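Local coordinates for BH0493 protein (Bacillus halodurans C-125, PDB 2QEE) that binds zinc and is probably a metal-dependent enzyme of the amidohydrolase superfamily, at residues N21-S33 with H355-W368. Numbering follows the deposited sequence.
Sequences NQPVTDMHTHLFS and HSDARVLEQLIYKW. With ZN (zinc ion), chain T.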
# COMPACT_ATOMS: atom_id res chain seq x y z
N ASN C 21 -13.60 26.82 8.23
CA ASN C 21 -13.72 28.22 7.86
C ASN C 21 -12.85 28.73 6.71
O ASN C 21 -13.10 29.83 6.17
CB ASN C 21 -13.44 29.09 9.10
CG ASN C 21 -14.50 28.95 10.13
OD1 ASN C 21 -15.65 28.65 9.81
ND2 ASN C 21 -14.14 29.17 11.40
N GLN C 22 -11.83 27.96 6.30
CA GLN C 22 -10.92 28.43 5.29
C GLN C 22 -11.61 28.29 3.94
O GLN C 22 -12.01 27.19 3.57
CB GLN C 22 -9.65 27.56 5.25
CG GLN C 22 -8.78 27.76 3.99
CD GLN C 22 -8.24 29.19 3.90
OE1 GLN C 22 -7.87 29.81 4.91
NE2 GLN C 22 -8.17 29.75 2.66
N PRO C 23 -11.75 29.41 3.20
CA PRO C 23 -12.36 29.25 1.86
C PRO C 23 -11.43 28.45 0.95
O PRO C 23 -10.21 28.71 0.89
CB PRO C 23 -12.44 30.69 1.34
CG PRO C 23 -12.30 31.58 2.58
CD PRO C 23 -11.48 30.82 3.54
N VAL C 24 -12.03 27.53 0.24
CA VAL C 24 -11.28 26.62 -0.61
C VAL C 24 -11.11 27.13 -2.04
O VAL C 24 -12.09 27.58 -2.66
CB VAL C 24 -12.01 25.29 -0.67
CG1 VAL C 24 -11.29 24.33 -1.62
CG2 VAL C 24 -12.07 24.67 0.77
N THR C 25 -9.90 27.01 -2.55
CA THR C 25 -9.69 27.00 -4.01
C THR C 25 -9.71 25.56 -4.44
O THR C 25 -8.89 24.73 -3.95
CB THR C 25 -8.39 27.67 -4.44
OG1 THR C 25 -8.48 29.07 -4.12
CG2 THR C 25 -8.16 27.51 -5.95
N ASP C 26 -10.61 25.23 -5.37
CA ASP C 26 -10.77 23.82 -5.79
C ASP C 26 -10.10 23.77 -7.14
O ASP C 26 -10.65 24.26 -8.15
CB ASP C 26 -12.27 23.48 -5.88
CG ASP C 26 -12.54 22.00 -6.16
OD1 ASP C 26 -11.57 21.32 -6.57
OD2 ASP C 26 -13.69 21.56 -5.95
N MET C 27 -8.89 23.23 -7.19
CA MET C 27 -8.05 23.53 -8.38
C MET C 27 -8.18 22.60 -9.56
O MET C 27 -7.40 22.72 -10.51
CB MET C 27 -6.57 23.80 -8.06
CG MET C 27 -5.85 22.77 -7.14
SD MET C 27 -5.74 21.17 -7.96
CE MET C 27 -4.52 21.45 -9.28
N HIS C 28 -9.13 21.68 -9.49
CA HIS C 28 -9.47 20.89 -10.68
C HIS C 28 -10.89 20.37 -10.52
O HIS C 28 -11.14 19.54 -9.63
CB HIS C 28 -8.53 19.68 -10.87
CG HIS C 28 -8.95 18.80 -12.02
ND1 HIS C 28 -9.03 19.28 -13.31
CD2 HIS C 28 -9.37 17.52 -12.06
CE1 HIS C 28 -9.45 18.32 -14.11
NE2 HIS C 28 -9.69 17.25 -13.38
N THR C 29 -11.82 20.85 -11.37
CA THR C 29 -13.20 20.39 -11.36
C THR C 29 -13.63 20.26 -12.82
O THR C 29 -12.95 20.75 -13.69
CB THR C 29 -14.20 21.35 -10.67
OG1 THR C 29 -14.49 22.48 -11.54
CG2 THR C 29 -13.67 21.89 -9.31
N HIS C 30 -14.84 19.74 -13.00
CA HIS C 30 -15.49 19.68 -14.32
C HIS C 30 -16.75 20.53 -14.25
O HIS C 30 -17.76 20.17 -14.82
CB HIS C 30 -15.81 18.23 -14.62
CG HIS C 30 -14.59 17.47 -14.99
ND1 HIS C 30 -14.08 17.48 -16.27
CD2 HIS C 30 -13.71 16.79 -14.23
CE1 HIS C 30 -12.96 16.79 -16.29
NE2 HIS C 30 -12.71 16.37 -15.06
N LEU C 31 -16.71 21.59 -13.45
CA LEU C 31 -17.86 22.49 -13.36
C LEU C 31 -17.64 23.71 -14.31
O LEU C 31 -16.53 23.96 -14.75
CB LEU C 31 -18.02 23.03 -11.93
CG LEU C 31 -18.22 21.88 -10.92
CD1 LEU C 31 -18.29 22.53 -9.51
CD2 LEU C 31 -19.50 21.16 -11.22
N PHE C 32 -18.71 24.45 -14.61
CA PHE C 32 -18.54 25.67 -15.43
C PHE C 32 -19.27 26.88 -14.82
O PHE C 32 -20.25 26.70 -14.11
CB PHE C 32 -19.12 25.43 -16.85
CG PHE C 32 -18.42 24.34 -17.61
CD1 PHE C 32 -17.29 24.60 -18.36
CD2 PHE C 32 -18.90 23.02 -17.53
CE1 PHE C 32 -16.62 23.56 -19.07
CE2 PHE C 32 -18.23 21.95 -18.23
CZ PHE C 32 -17.09 22.23 -18.98
N SER C 33 -18.79 28.09 -15.10
CA SER C 33 -19.50 29.32 -14.71
C SER C 33 -20.91 29.16 -15.26
O SER C 33 -21.08 28.68 -16.37
CB SER C 33 -18.84 30.53 -15.38
OG SER C 33 -19.29 31.76 -14.84
N HIS C 355 -8.56 18.06 -4.35
CA HIS C 355 -9.41 18.76 -5.31
C HIS C 355 -10.69 17.93 -5.39
O HIS C 355 -10.66 16.77 -5.00
CB HIS C 355 -8.75 18.89 -6.68
CG HIS C 355 -8.51 17.60 -7.40
ND1 HIS C 355 -7.49 16.74 -7.05
CD2 HIS C 355 -9.15 17.01 -8.44
CE1 HIS C 355 -7.50 15.68 -7.85
NE2 HIS C 355 -8.50 15.82 -8.71
N SER C 356 -11.78 18.48 -5.93
CA SER C 356 -13.03 17.71 -5.96
C SER C 356 -13.21 16.89 -7.22
O SER C 356 -13.89 15.84 -7.20
CB SER C 356 -14.26 18.61 -5.78
OG SER C 356 -14.49 19.40 -6.96
N ASP C 357 -12.68 17.40 -8.33
CA ASP C 357 -13.02 16.85 -9.64
C ASP C 357 -14.57 16.80 -9.83
O ASP C 357 -15.08 15.90 -10.49
CB ASP C 357 -12.51 15.42 -9.70
CG ASP C 357 -11.77 15.19 -10.88
OD1 ASP C 357 -12.31 15.60 -11.93
OD2 ASP C 357 -10.64 14.70 -10.74
N ALA C 358 -15.30 17.72 -9.19
CA ALA C 358 -16.78 17.68 -9.25
C ALA C 358 -17.25 17.77 -10.71
O ALA C 358 -16.79 18.67 -11.43
CB ALA C 358 -17.40 18.85 -8.45
N ARG C 359 -18.12 16.86 -11.10
CA ARG C 359 -18.86 16.95 -12.39
C ARG C 359 -20.24 17.54 -12.25
O ARG C 359 -20.81 18.04 -13.25
CB ARG C 359 -18.97 15.56 -13.03
CG ARG C 359 -17.63 15.07 -13.53
CD ARG C 359 -17.78 13.75 -14.26
NE ARG C 359 -16.55 13.48 -14.99
CZ ARG C 359 -16.36 13.80 -16.27
NH1 ARG C 359 -17.35 14.36 -16.97
NH2 ARG C 359 -15.19 13.54 -16.85
N VAL C 360 -20.80 17.46 -11.06
CA VAL C 360 -22.15 17.94 -10.77
C VAL C 360 -21.97 18.95 -9.65
O VAL C 360 -21.30 18.66 -8.64
CB VAL C 360 -23.08 16.81 -10.33
CG1 VAL C 360 -24.46 17.37 -9.94
CG2 VAL C 360 -23.20 15.73 -11.46
N LEU C 361 -22.55 20.14 -9.84
CA LEU C 361 -22.34 21.26 -8.93
C LEU C 361 -22.41 20.89 -7.45
O LEU C 361 -21.48 21.19 -6.71
CB LEU C 361 -23.38 22.37 -9.18
CG LEU C 361 -23.29 23.62 -8.28
CD1 LEU C 361 -21.95 24.33 -8.36
CD2 LEU C 361 -24.46 24.52 -8.73
N GLU C 362 -23.48 20.21 -7.03
CA GLU C 362 -23.70 19.93 -5.59
C GLU C 362 -22.62 19.05 -4.96
O GLU C 362 -22.48 19.07 -3.72
CB GLU C 362 -25.03 19.27 -5.31
CG GLU C 362 -26.24 20.18 -5.55
CD GLU C 362 -26.59 20.38 -7.03
OE1 GLU C 362 -26.02 19.73 -7.93
OE2 GLU C 362 -27.49 21.20 -7.28
N GLN C 363 -21.85 18.35 -5.78
CA GLN C 363 -20.77 17.50 -5.27
C GLN C 363 -19.68 18.28 -4.51
O GLN C 363 -18.93 17.72 -3.70
CB GLN C 363 -20.12 16.74 -6.40
CG GLN C 363 -21.04 15.71 -7.06
CD GLN C 363 -20.44 15.07 -8.30
OE1 GLN C 363 -19.58 15.64 -8.95
NE2 GLN C 363 -20.91 13.88 -8.64
N LEU C 364 -19.54 19.57 -4.77
CA LEU C 364 -18.65 20.41 -3.96
C LEU C 364 -18.98 20.25 -2.50
O LEU C 364 -18.05 20.25 -1.67
CB LEU C 364 -18.79 21.90 -4.34
CG LEU C 364 -18.29 22.20 -5.71
CD1 LEU C 364 -18.52 23.71 -5.94
CD2 LEU C 364 -16.80 21.94 -5.79
N ILE C 365 -20.26 20.05 -2.17
CA ILE C 365 -20.64 19.96 -0.75
C ILE C 365 -19.93 18.73 -0.16
O ILE C 365 -19.17 18.85 0.82
CB ILE C 365 -22.16 19.84 -0.56
CG1 ILE C 365 -22.82 21.14 -1.06
CG2 ILE C 365 -22.52 19.68 0.97
CD1 ILE C 365 -24.38 21.11 -1.02
N TYR C 366 -20.21 17.55 -0.73
CA TYR C 366 -19.67 16.31 -0.09
C TYR C 366 -18.18 16.13 -0.32
O TYR C 366 -17.44 15.59 0.57
CB TYR C 366 -20.43 15.06 -0.49
CG TYR C 366 -19.94 14.24 -1.66
CD1 TYR C 366 -18.81 13.40 -1.54
CD2 TYR C 366 -20.64 14.24 -2.91
CE1 TYR C 366 -18.42 12.54 -2.54
CE2 TYR C 366 -20.21 13.39 -3.93
CZ TYR C 366 -19.10 12.57 -3.77
OH TYR C 366 -18.69 11.71 -4.77
N LYS C 367 -17.69 16.52 -1.49
CA LYS C 367 -16.28 16.27 -1.74
C LYS C 367 -15.44 17.04 -0.71
O LYS C 367 -14.45 16.51 -0.17
CB LYS C 367 -15.88 16.67 -3.17
CG LYS C 367 -16.64 15.87 -4.25
CD LYS C 367 -15.88 14.71 -4.74
CE LYS C 367 -16.57 14.24 -6.05
NZ LYS C 367 -15.88 13.01 -6.53
N TRP C 368 -15.82 18.28 -0.40
CA TRP C 368 -15.06 19.09 0.57
C TRP C 368 -15.38 18.70 2.02
O TRP C 368 -14.49 18.66 2.85
CB TRP C 368 -15.23 20.61 0.26
CG TRP C 368 -14.45 20.89 -0.98
CD1 TRP C 368 -14.96 21.16 -2.23
CD2 TRP C 368 -13.04 20.80 -1.12
NE1 TRP C 368 -13.94 21.30 -3.12
CE2 TRP C 368 -12.75 21.04 -2.47
CE3 TRP C 368 -11.99 20.53 -0.23
CZ2 TRP C 368 -11.45 21.05 -2.96
CZ3 TRP C 368 -10.71 20.57 -0.69
CH2 TRP C 368 -10.44 20.80 -2.08
ZN ZN T . -11.09 15.55 -13.70
O HOH W 1 -20.88 20.60 -14.55
O HOH W 2 -19.71 17.92 -15.75
O HOH W 3 -10.26 14.06 -14.26
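His28, His30 and Asp357 bind one zinc ion. Both histidines use NE2, and Asp357 OD1 sits 2.1 Å from the metal. A water completes the four ligands found here. The His30 ring and the Asp357 carboxylate are nearly coplanar, 8° apart, whereas the His28 ring stands steeply to that carboxylate. The other oxygen, Asp357 OD2, accepts a hydrogen bond from His355 NE2, which meets it from above the carboxylate plane. His355 is thus a second-shell partner of the metal site.

Buried hydrogen bonds tie strand 24-26 and the loop after it to the loop 355-362 and the start of helix 363-388. Asp26 lies with CG anti to its backbone N (chi1 -174°), which carries the carboxylate to Ser356 and Trp368. Ser356 N donates to Asp26 OD1 at 2.9 Å, on the syn side. Asp26 OD2 accepts twice: from Ser356 OG at 2.5 Å, also syn, and from Trp368 NE1 at 2.9 Å, well above the carboxylate plane. With an alanine here, the Ser356 N-H and hydroxyl and the indole N-H would probably all lose their acceptor, and the indole would be free to shift. Ser356 OG also accepts from Ala358 N, an ST turn. Two backbone hydrogen bonds add to this: Asp357 N donates to His28 O, and His30 N donates to Ala358 O at 2.7 Å.

His28-X-His30 just after strand 24-26, with Asp357 late in the chain, is consistent with the metal-binding signature of the amidohydrolase superfamily, a (beta/alpha)8 barrel. Strand 139-143 pairs with strand 24-26.

The Arg359 guanidinium stacks on one face of the His30 ring, planes 12° apart and centres 4.3 Å apart.

Apolar contacts lie farther from the zinc. Val24 CG1 sits over the six-membered ring of Trp368, a CH-pi contact 3.6 Å from its centroid. Leu31 CD1 meets Leu364 CD1 tip to tip at 3.8 Å, and also touches Ala358 CB.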